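Local coordinates for DnaK Suppressor (Chlamydia trachomatis, PDB 6PTG), which probably binds RNA polymerase and regulates transcription in the manner of DksA, at residues Leu78-Arg83 against Ile111-Met116; Asn18-Leu23 against Arg83-Ile88; Glu101-Ala106 against Thr115-Ser120. All coordinates share one frame; numbering follows the deposited sequence.

Contact 1: Leu78-Arg83 against Ile111-Met116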
loop_
_atom_site.group_PDB
_atom_site.type_symbol
_atom_site.label_atom_id
_atom_site.label_comp_id
_atom_site.label_asym_id
_atom_site.label_seq_id
_atom_site.Cartn_x
_atom_site.Cartn_y
_atom_site.Cartn_z
ATOM N N LEU B 78 -2.860 -1.464 16.892
ATOM C CA LEU B 78 -2.462 -0.097 17.218
ATOM C C LEU B 78 -1.810 0.593 16.028
ATOM O O LEU B 78 -1.994 1.798 15.825
ATOM C CB LEU B 78 -1.514 -0.085 18.416
ATOM C CG LEU B 78 -2.134 -0.353 19.784
ATOM C CD1 LEU B 78 -1.055 -0.424 20.846
ATOM C CD2 LEU B 78 -3.149 0.730 20.123
ATOM N N ARG B 79 -1.026 -0.150 15.242
ATOM C CA ARG B 79 -0.427 0.431 14.046
ATOM C C ARG B 79 -1.495 0.838 13.035
ATOM O O ARG B 79 -1.425 1.930 12.460
ATOM C CB ARG B 79 0.563 -0.554 13.425
ATOM N N GLN B 80 -2.514 -0.009 12.837
ATOM C CA GLN B 80 -3.587 0.308 11.894
ATOM C C GLN B 80 -4.409 1.510 12.347
ATOM O O GLN B 80 -4.763 2.368 11.527
ATOM C CB GLN B 80 -4.492 -0.909 11.695
ATOM C CG GLN B 80 -4.311 -1.611 10.353
ATOM C CD GLN B 80 -4.986 -2.975 10.311
ATOM O OE1 GLN B 80 -4.726 -3.839 11.153
ATOM N NE2 GLN B 80 -5.855 -3.174 9.324
ATOM N N ILE B 81 -4.736 1.586 13.639
ATOM C CA ILE B 81 -5.529 2.707 14.145
ATOM C C ILE B 81 -4.775 4.018 13.957
ATOM O O ILE B 81 -5.338 5.020 13.499
ATOM C CB ILE B 81 -5.909 2.474 15.620
ATOM C CG1 ILE B 81 -6.989 1.396 15.732
ATOM C CG2 ILE B 81 -6.387 3.767 16.275
ATOM C CD1 ILE B 81 -7.153 0.841 17.130
ATOM N N ASP B 82 -3.489 4.034 14.325
ATOM C CA ASP B 82 -2.666 5.226 14.126
ATOM C C ASP B 82 -2.605 5.631 12.657
ATOM O O ASP B 82 -2.671 6.823 12.332
ATOM C CB ASP B 82 -1.261 4.988 14.677
ATOM C CG ASP B 82 -1.202 5.097 16.191
ATOM O OD1 ASP B 82 -2.009 5.857 16.762
ATOM O OD2 ASP B 82 -0.342 4.432 16.808
ATOM N N ARG B 83 -2.454 4.655 11.753
ATOM C CA ARG B 83 -2.413 4.964 10.325
ATOM C C ARG B 83 -3.740 5.527 9.834
ATOM O O ARG B 83 -3.764 6.486 9.050
ATOM C CB ARG B 83 -2.032 3.718 9.524
ATOM C CG ARG B 83 -2.038 3.937 8.018
ATOM C CD ARG B 83 -1.186 5.149 7.636
ATOM N NE ARG B 83 -1.398 5.561 6.251
ATOM C CZ ARG B 83 -1.080 6.760 5.777
ATOM N NH1 ARG B 83 -0.542 7.666 6.582
ATOM N NH2 ARG B 83 -1.314 7.058 4.506
ATOM N N ILE B 111 -15.324 -1.474 10.075
ATOM C CA ILE B 111 -13.914 -1.448 10.457
ATOM C C ILE B 111 -13.368 -0.038 10.255
ATOM O O ILE B 111 -12.815 0.258 9.185
ATOM C CB ILE B 111 -13.094 -2.462 9.645
ATOM C CG1 ILE B 111 -13.802 -3.813 9.593
ATOM C CG2 ILE B 111 -11.728 -2.629 10.258
ATOM C CD1 ILE B 111 -12.986 -4.887 8.922
ATOM N N PRO B 112 -13.499 0.863 11.236
ATOM C CA PRO B 112 -13.073 2.254 11.011
ATOM C C PRO B 112 -11.570 2.423 10.813
ATOM O O PRO B 112 -11.155 3.481 10.327
ATOM C CB PRO B 112 -13.564 2.980 12.274
ATOM C CG PRO B 112 -13.634 1.909 13.316
ATOM C CD PRO B 112 -14.076 0.678 12.580
ATOM N N TYR B 113 -10.748 1.428 11.162
ATOM C CA TYR B 113 -9.302 1.479 10.959
ATOM C C TYR B 113 -8.859 0.802 9.662
ATOM O O TYR B 113 -7.672 0.509 9.494
ATOM C CB TYR B 113 -8.566 0.873 12.157
ATOM C CG TYR B 113 -9.034 -0.511 12.550
ATOM C CD1 TYR B 113 -8.512 -1.647 11.938
ATOM C CD2 TYR B 113 -9.993 -0.680 13.541
ATOM C CE1 TYR B 113 -8.939 -2.912 12.295
ATOM C CE2 TYR B 113 -10.425 -1.941 13.907
ATOM C CZ TYR B 113 -9.896 -3.054 13.281
ATOM O OH TYR B 113 -10.327 -4.309 13.650
ATOM N N ALA B 114 -9.785 0.543 8.748
ATOM C CA ALA B 114 -9.432 -0.040 7.463
ATOM C C ALA B 114 -8.719 1.000 6.618
ATOM O O ALA B 114 -9.269 2.072 6.349
ATOM C CB ALA B 114 -10.685 -0.538 6.748
ATOM N N THR B 115 -7.477 0.706 6.240
ATOM C CA THR B 115 -6.672 1.595 5.410
ATOM C C THR B 115 -6.416 1.038 4.020
ATOM O O THR B 115 -5.798 1.716 3.200
ATOM C CB THR B 115 -5.343 1.895 6.096
ATOM O OG1 THR B 115 -4.644 0.666 6.319
ATOM C CG2 THR B 115 -5.575 2.601 7.413
ATOM N N MET B 116 -6.894 -0.165 3.725
ATOM C CA MET B 116 -6.723 -0.776 2.420
ATOM C C MET B 116 -8.035 -1.434 2.022
ATOM O O MET B 116 -8.861 -1.776 2.870
ATOM C CB MET B 116 -5.595 -1.818 2.434
ATOM C CG MET B 116 -4.252 -1.278 2.858
ATOM S SD MET B 116 -3.079 -2.591 3.186
ATOM C CE MET B 116 -3.464 -2.933 4.906
#
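Q80 reaches past the rim of the Y113 ring, with the amide set almost at right angles to the aromatic plane (82°). Its NE2 lies at the ring edge, 4.0 Å from Y113 CD1, while the root of the chain also counts, Q80 CB being 4.1 Å from that same CD1. This is contact by shape and not a polar bond. One turn position on, I81 presents CG1 to Y113 CB at 3.9 Å, so that the two helix residues receive the tyrosine at its ring edge and at its base. Further along the loop, T115 turns its methyl toward the helix, and CG2 meets R83 CG at 3.8 Å; the aliphatic start of the arginine makes this touch, while its guanidinium group is engaged by D97, E86 and E90.

What positions the tyrosine is a type I turn running from I111 to A114, closed by A114 N to I111 O (3.1 Å). Within it CG of Y113 stands between the backbone N and the carbonyl carbon (chi1 52°), which sends the ring roughly along the helix, and I111 CG2 rests 3.4 Å above one ring face, toward the rim. T115 in turn is held by backbone hydrogen bonding with D97, which fixes the loop where its methyl can meet R83.

The example illustrates how an irregular connection can be seated by a few side chains. The loop between helix 105-110 and helix 118-129 lies along one side of helix 72-89; M26 of helix 13-33 touches both I81 and Y113, and Q121 of helix 118-129 touches Q80.

Contact 2: Asn18-Leu23 against Arg83-Ile88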
loop_
_atom_site.group_PDB
_atom_site.type_symbol
_atom_site.label_atom_id
_atom_site.label_comp_id
_atom_site.label_asym_id
_atom_site.label_seq_id
_atom_site.Cartn_x
_atom_site.Cartn_y
_atom_site.Cartn_z
ATOM N N ASN B 18 -16.589 11.878 12.848
ATOM C CA ASN B 18 -17.181 10.787 13.614
ATOM C C ASN B 18 -16.283 9.553 13.601
ATOM O O ASN B 18 -16.139 8.870 14.623
ATOM C CB ASN B 18 -18.573 10.475 13.059
ATOM C CG ASN B 18 -19.456 9.741 14.048
ATOM O OD1 ASN B 18 -18.997 9.271 15.090
ATOM N ND2 ASN B 18 -20.742 9.653 13.729
ATOM N N PHE B 19 -15.681 9.239 12.448
ATOM C CA PHE B 19 -14.695 8.163 12.397
ATOM C C PHE B 19 -13.482 8.493 13.257
ATOM O O PHE B 19 -12.927 7.616 13.934
ATOM C CB PHE B 19 -14.259 7.913 10.956
ATOM C CG PHE B 19 -15.234 7.120 10.153
ATOM C CD1 PHE B 19 -15.578 5.837 10.532
ATOM C CD2 PHE B 19 -15.791 7.646 9.002
ATOM C CE1 PHE B 19 -16.470 5.098 9.782
ATOM C CE2 PHE B 19 -16.683 6.913 8.250
ATOM C CZ PHE B 19 -17.022 5.639 8.641
ATOM N N LYS B 20 -13.034 9.751 13.208
ATOM C CA LYS B 20 -11.942 10.192 14.064
ATOM C C LYS B 20 -12.285 10.003 15.535
ATOM O O LYS B 20 -11.441 9.564 16.326
ATOM C CB LYS B 20 -11.614 11.655 13.769
ATOM C CG LYS B 20 -10.356 12.156 14.454
ATOM C CD LYS B 20 -10.166 13.639 14.214
ATOM C CE LYS B 20 -8.831 14.113 14.751
ATOM N NZ LYS B 20 -8.694 15.592 14.638
ATOM N N THR B 21 -13.518 10.333 15.926
ATOM C CA THR B 21 -13.931 10.123 17.309
ATOM C C THR B 21 -13.933 8.639 17.669
ATOM O O THR B 21 -13.479 8.258 18.754
ATOM C CB THR B 21 -15.309 10.736 17.552
ATOM O OG1 THR B 21 -15.264 12.148 17.301
ATOM C CG2 THR B 21 -15.737 10.501 18.991
ATOM N N ARG B 22 -14.439 7.786 16.772
ATOM C CA ARG B 22 -14.408 6.350 17.027
ATOM C C ARG B 22 -12.978 5.842 17.154
ATOM O O ARG B 22 -12.676 5.041 18.045
ATOM C CB ARG B 22 -15.133 5.593 15.913
ATOM C CG ARG B 22 -16.617 5.871 15.797
ATOM C CD ARG B 22 -17.228 5.065 14.655
ATOM N NE ARG B 22 -17.038 3.629 14.822
ATOM C CZ ARG B 22 -17.313 2.730 13.878
ATOM N NH1 ARG B 22 -17.794 3.126 12.709
ATOM N NH2 ARG B 22 -17.113 1.436 14.100
ATOM N N LEU B 23 -12.084 6.294 16.271
ATOM C CA LEU B 23 -10.716 5.782 16.273
ATOM C C LEU B 23 -9.954 6.204 17.526
ATOM O O LEU B 23 -9.220 5.399 18.109
ATOM C CB LEU B 23 -9.985 6.235 15.010
ATOM C CG LEU B 23 -10.426 5.546 13.717
ATOM C CD1 LEU B 23 -9.865 6.253 12.503
ATOM C CD2 LEU B 23 -10.004 4.085 13.717
ATOM N N ARG B 83 -2.454 4.655 11.753
ATOM C CA ARG B 83 -2.413 4.964 10.325
ATOM C C ARG B 83 -3.740 5.527 9.834
ATOM O O ARG B 83 -3.764 6.486 9.050
ATOM C CB ARG B 83 -2.032 3.718 9.524
ATOM C CG ARG B 83 -2.038 3.937 8.018
ATOM C CD ARG B 83 -1.186 5.149 7.636
ATOM N NE ARG B 83 -1.398 5.561 6.251
ATOM C CZ ARG B 83 -1.080 6.760 5.777
ATOM N NH1 ARG B 83 -0.542 7.666 6.582
ATOM N NH2 ARG B 83 -1.314 7.058 4.506
ATOM N N ALA B 84 -4.856 4.947 10.281
ATOM C CA ALA B 84 -6.162 5.488 9.913
ATOM C C ALA B 84 -6.316 6.924 10.401
ATOM O O ALA B 84 -6.867 7.772 9.691
ATOM C CB ALA B 84 -7.277 4.599 10.466
ATOM N N LEU B 85 -5.817 7.218 11.607
ATOM C CA LEU B 85 -5.855 8.584 12.117
ATOM C C LEU B 85 -4.982 9.515 11.282
ATOM O O LEU B 85 -5.371 10.658 11.015
ATOM C CB LEU B 85 -5.424 8.608 13.581
ATOM C CG LEU B 85 -6.452 8.073 14.578
ATOM C CD1 LEU B 85 -5.852 7.884 15.964
ATOM C CD2 LEU B 85 -7.657 9.006 14.635
ATOM N N GLU B 86 -3.799 9.046 10.860
ATOM C CA GLU B 86 -2.955 9.842 9.972
ATOM C C GLU B 86 -3.656 10.133 8.654
ATOM O O GLU B 86 -3.601 11.260 8.152
ATOM C CB GLU B 86 -1.625 9.139 9.714
ATOM C CG GLU B 86 -0.738 9.004 10.931
ATOM C CD GLU B 86 0.497 8.176 10.653
ATOM O OE1 GLU B 86 0.814 7.968 9.461
ATOM O OE2 GLU B 86 1.145 7.734 11.628
ATOM N N LYS B 87 -4.302 9.126 8.061
ATOM C CA LYS B 87 -4.988 9.359 6.793
ATOM C C LYS B 87 -6.097 10.392 6.937
ATOM O O LYS B 87 -6.407 11.102 5.975
ATOM C CB LYS B 87 -5.540 8.049 6.235
ATOM C CG LYS B 87 -4.464 7.079 5.812
ATOM C CD LYS B 87 -5.012 5.705 5.480
ATOM C CE LYS B 87 -5.944 5.758 4.289
ATOM N NZ LYS B 87 -5.351 6.538 3.174
ATOM N N ILE B 88 -6.704 10.500 8.119
ATOM C CA ILE B 88 -7.690 11.557 8.328
ATOM C C ILE B 88 -7.010 12.921 8.314
ATOM O O ILE B 88 -7.549 13.890 7.766
ATOM C CB ILE B 88 -8.479 11.316 9.629
ATOM C CG1 ILE B 88 -9.380 10.087 9.488
ATOM C CG2 ILE B 88 -9.316 12.523 9.976
ATOM C CD1 ILE B 88 -10.241 9.794 10.716
#
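An antiparallel helix pair, consistent with the base of the coiled coil of DksA-like proteins, is joined here by L23 of helix 13-33, set against A84, L85 and I88 of helix 72-89. The short segments run at 153° to each other with their axes 10.2 Å apart, and their interface is apolar. L23 divides its work between two atoms: CB packs on L85 CD2 at 3.6 Å, and CD1 meets A84 CB at 3.7 Å. The small alanine allows the leucine tip to approach the backbone of the opposing helix. L85 does not aim straight at its partner from its root; CG lies beside the backbone N (chi1 -74°), and the branch ending in CD2 closes the remaining distance.

I88 makes a contribution much like that of L85. Its CG1 is likewise set beside the backbone N, and the chain then extends (chi2 -178°) to carry CD1 across to the facing helix, 4.0 Å from L23 CD1. There the methyl meets backbone as well as side chain, coming within 3.7 Å of K20 N and 3.8 Å of K20 CB. From the K20 side chain it is the first methylenes that touch; the K20 and L85 side chains cross at about a right angle, CG nearing CD2, while the ammonium end leads away toward a long, weak ion pair with E89. F19 also starts toward the interface, but its ring turns off to meet Y93.

Polar residues of segment 83-88 have other partners. K87 NZ pairs with D97; R83 pairs through NE with D97 and through NH1 with E90 and E86, NH1 lying 3.2 Å from E86 OE1, an oxygen close to the guanidinium plane and met on its anti side.

Contact 3: Glu101-Ala106 against Thr115-Ser120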
loop_
_atom_site.group_PDB
_atom_site.type_symbol
_atom_site.label_atom_id
_atom_site.label_comp_id
_atom_site.label_asym_id
_atom_site.label_seq_id
_atom_site.Cartn_x
_atom_site.Cartn_y
_atom_site.Cartn_z
ATOM N N GLU B 101 -7.740 2.893 -4.531
ATOM C CA GLU B 101 -9.162 2.678 -4.749
ATOM C C GLU B 101 -9.958 3.142 -3.531
ATOM O O GLU B 101 -9.452 3.195 -2.406
ATOM C CB GLU B 101 -9.459 1.199 -4.999
ATOM C CG GLU B 101 -9.113 0.654 -6.372
ATOM C CD GLU B 101 -9.019 -0.872 -6.374
ATOM O OE1 GLU B 101 -9.470 -1.512 -5.395
ATOM O OE2 GLU B 101 -8.493 -1.434 -7.357
ATOM N N GLU B 102 -11.224 3.473 -3.768
ATOM C CA GLU B 102 -12.107 3.871 -2.680
ATOM C C GLU B 102 -12.489 2.645 -1.852
ATOM O O GLU B 102 -12.999 1.658 -2.392
ATOM C CB GLU B 102 -13.348 4.559 -3.236
ATOM C CG GLU B 102 -13.135 6.017 -3.586
ATOM C CD GLU B 102 -14.388 6.668 -4.145
ATOM O OE1 GLU B 102 -15.495 6.155 -3.875
ATOM O OE2 GLU B 102 -14.263 7.687 -4.862
ATOM N N ILE B 103 -12.229 2.709 -0.551
ATOM C CA ILE B 103 -12.620 1.641 0.374
ATOM C C ILE B 103 -14.134 1.685 0.560
ATOM O O ILE B 103 -14.687 2.775 0.792
ATOM C CB ILE B 103 -11.894 1.804 1.711
ATOM C CG1 ILE B 103 -10.394 1.990 1.489
ATOM C CG2 ILE B 103 -12.114 0.601 2.600
ATOM C CD1 ILE B 103 -9.603 2.186 2.775
ATOM N N PRO B 104 -14.845 0.559 0.423
ATOM C CA PRO B 104 -16.313 0.590 0.506
ATOM C C PRO B 104 -16.811 1.157 1.829
ATOM O O PRO B 104 -16.242 0.900 2.892
ATOM C CB PRO B 104 -16.700 -0.884 0.339
ATOM C CG PRO B 104 -15.597 -1.457 -0.476
ATOM C CD PRO B 104 -14.351 -0.770 0.017
ATOM N N LEU B 105 -17.892 1.944 1.747
ATOM C CA LEU B 105 -18.396 2.654 2.923
ATOM C C LEU B 105 -18.795 1.697 4.038
ATOM O O LEU B 105 -18.609 2.005 5.219
ATOM C CB LEU B 105 -19.577 3.547 2.539
ATOM C CG LEU B 105 -19.247 4.984 2.112
ATOM C CD1 LEU B 105 -18.290 5.020 0.926
ATOM C CD2 LEU B 105 -20.514 5.749 1.790
ATOM N N ALA B 106 -19.359 0.539 3.688
ATOM C CA ALA B 106 -19.697 -0.453 4.708
ATOM C C ALA B 106 -18.454 -0.929 5.445
ATOM O O ALA B 106 -18.459 -1.044 6.676
ATOM C CB ALA B 106 -20.419 -1.638 4.071
ATOM N N THR B 115 -7.477 0.706 6.240
ATOM C CA THR B 115 -6.672 1.595 5.410
ATOM C C THR B 115 -6.416 1.038 4.020
ATOM O O THR B 115 -5.798 1.716 3.200
ATOM C CB THR B 115 -5.343 1.895 6.096
ATOM O OG1 THR B 115 -4.644 0.666 6.319
ATOM C CG2 THR B 115 -5.575 2.601 7.413
ATOM N N MET B 116 -6.894 -0.165 3.725
ATOM C CA MET B 116 -6.723 -0.776 2.420
ATOM C C MET B 116 -8.035 -1.434 2.022
ATOM O O MET B 116 -8.861 -1.776 2.870
ATOM C CB MET B 116 -5.595 -1.818 2.434
ATOM C CG MET B 116 -4.252 -1.278 2.858
ATOM S SD MET B 116 -3.079 -2.591 3.186
ATOM C CE MET B 116 -3.464 -2.933 4.906
ATOM N N THR B 117 -8.219 -1.629 0.720
ATOM C CA THR B 117 -9.303 -2.488 0.289
ATOM C C THR B 117 -9.018 -3.913 0.751
ATOM O O THR B 117 -7.901 -4.242 1.159
ATOM C CB THR B 117 -9.476 -2.432 -1.232
ATOM O OG1 THR B 117 -8.292 -2.913 -1.883
ATOM C CG2 THR B 117 -9.782 -1.014 -1.689
ATOM N N VAL B 118 -10.045 -4.764 0.710
ATOM C CA VAL B 118 -9.854 -6.145 1.150
ATOM C C VAL B 118 -8.812 -6.840 0.284
ATOM O O VAL B 118 -7.881 -7.476 0.792
ATOM C CB VAL B 118 -11.189 -6.902 1.146
ATOM C CG1 VAL B 118 -10.951 -8.355 1.477
ATOM C CG2 VAL B 118 -12.131 -6.271 2.137
ATOM N N LYS B 119 -8.931 -6.694 -1.036
ATOM C CA LYS B 119 -7.963 -7.302 -1.942
ATOM C C LYS B 119 -6.551 -6.769 -1.702
ATOM O O LYS B 119 -5.572 -7.516 -1.810
ATOM C CB LYS B 119 -8.389 -7.066 -3.388
ATOM C CG LYS B 119 -9.478 -7.998 -3.878
ATOM C CD LYS B 119 -9.851 -7.660 -5.306
ATOM C CE LYS B 119 -10.669 -8.761 -5.949
ATOM N NZ LYS B 119 -10.856 -8.512 -7.408
ATOM N N SER B 120 -6.416 -5.474 -1.391
ATOM C CA SER B 120 -5.081 -4.925 -1.153
ATOM C C SER B 120 -4.520 -5.392 0.179
ATOM O O SER B 120 -3.313 -5.616 0.300
ATOM C CB SER B 120 -5.098 -3.399 -1.203
ATOM O OG SER B 120 -5.348 -2.917 -2.516
#
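I103 lays its CD1 against the peptide link between T115 and M116, 3.6 Å from T115 C and 3.7 Å from M116 N. The overlap is therefore one of methyl on backbone. Its first torsion puts CG1 beside the backbone N (chi1 -50°), and the extended second torsion carries CD1 on to the loop; the other branch, CG2, approaches M116 O at 4.0 Å.

T117 forms the second half of the contact. The E101 and T117 side chains cross at about a right angle, with T117 CG2 4.0 Å from E101 CB and 3.8 Å from E101 OE1. The hydroxyl has a different task. As the N-cap of helix 118-129, T117 accepts through OG1 from S120 N at 3.2 Å, and S120 OG donates to the same oxygen at 3.0 Å. Two bonds thus grip OG1, which should hold the rotation of the side chain and so keep the methyl near E101: a worked case of one side chain both starting a helix and packing a loop.

I103 pairs with G94 within the loop between helices 72-89 and 105-110, and T115 bonds through its backbone to D97 of the same loop. The contact lies within the range of the DksA/TraR zinc-finger family, bringing the approach to helix 105-110, whose L108 touches I103, against the start of helix 118-129.

T115 connects all three contacts. Its methyl touches R83 in contact 1, reaches K87 of contact 2 (T115 CG2 to K87 CD, 3.7 Å), and its carbonyl carbon belongs to the backbone covered in contact 3. Contacts 1 and 2 use neighbouring turns of helix 72-89 and share R83; their centres are 8 Å apart, and I81 CG2 comes within 3.7 Å of L23 O. Contact 3 is centred 11 Å from contact 1 and 15 Å from contact 2. The series thus runs from the paired helices, through the 111-116 loop, to the start of helix 118-129, showing how one loop can join paired helices to the zinc-finger-family part.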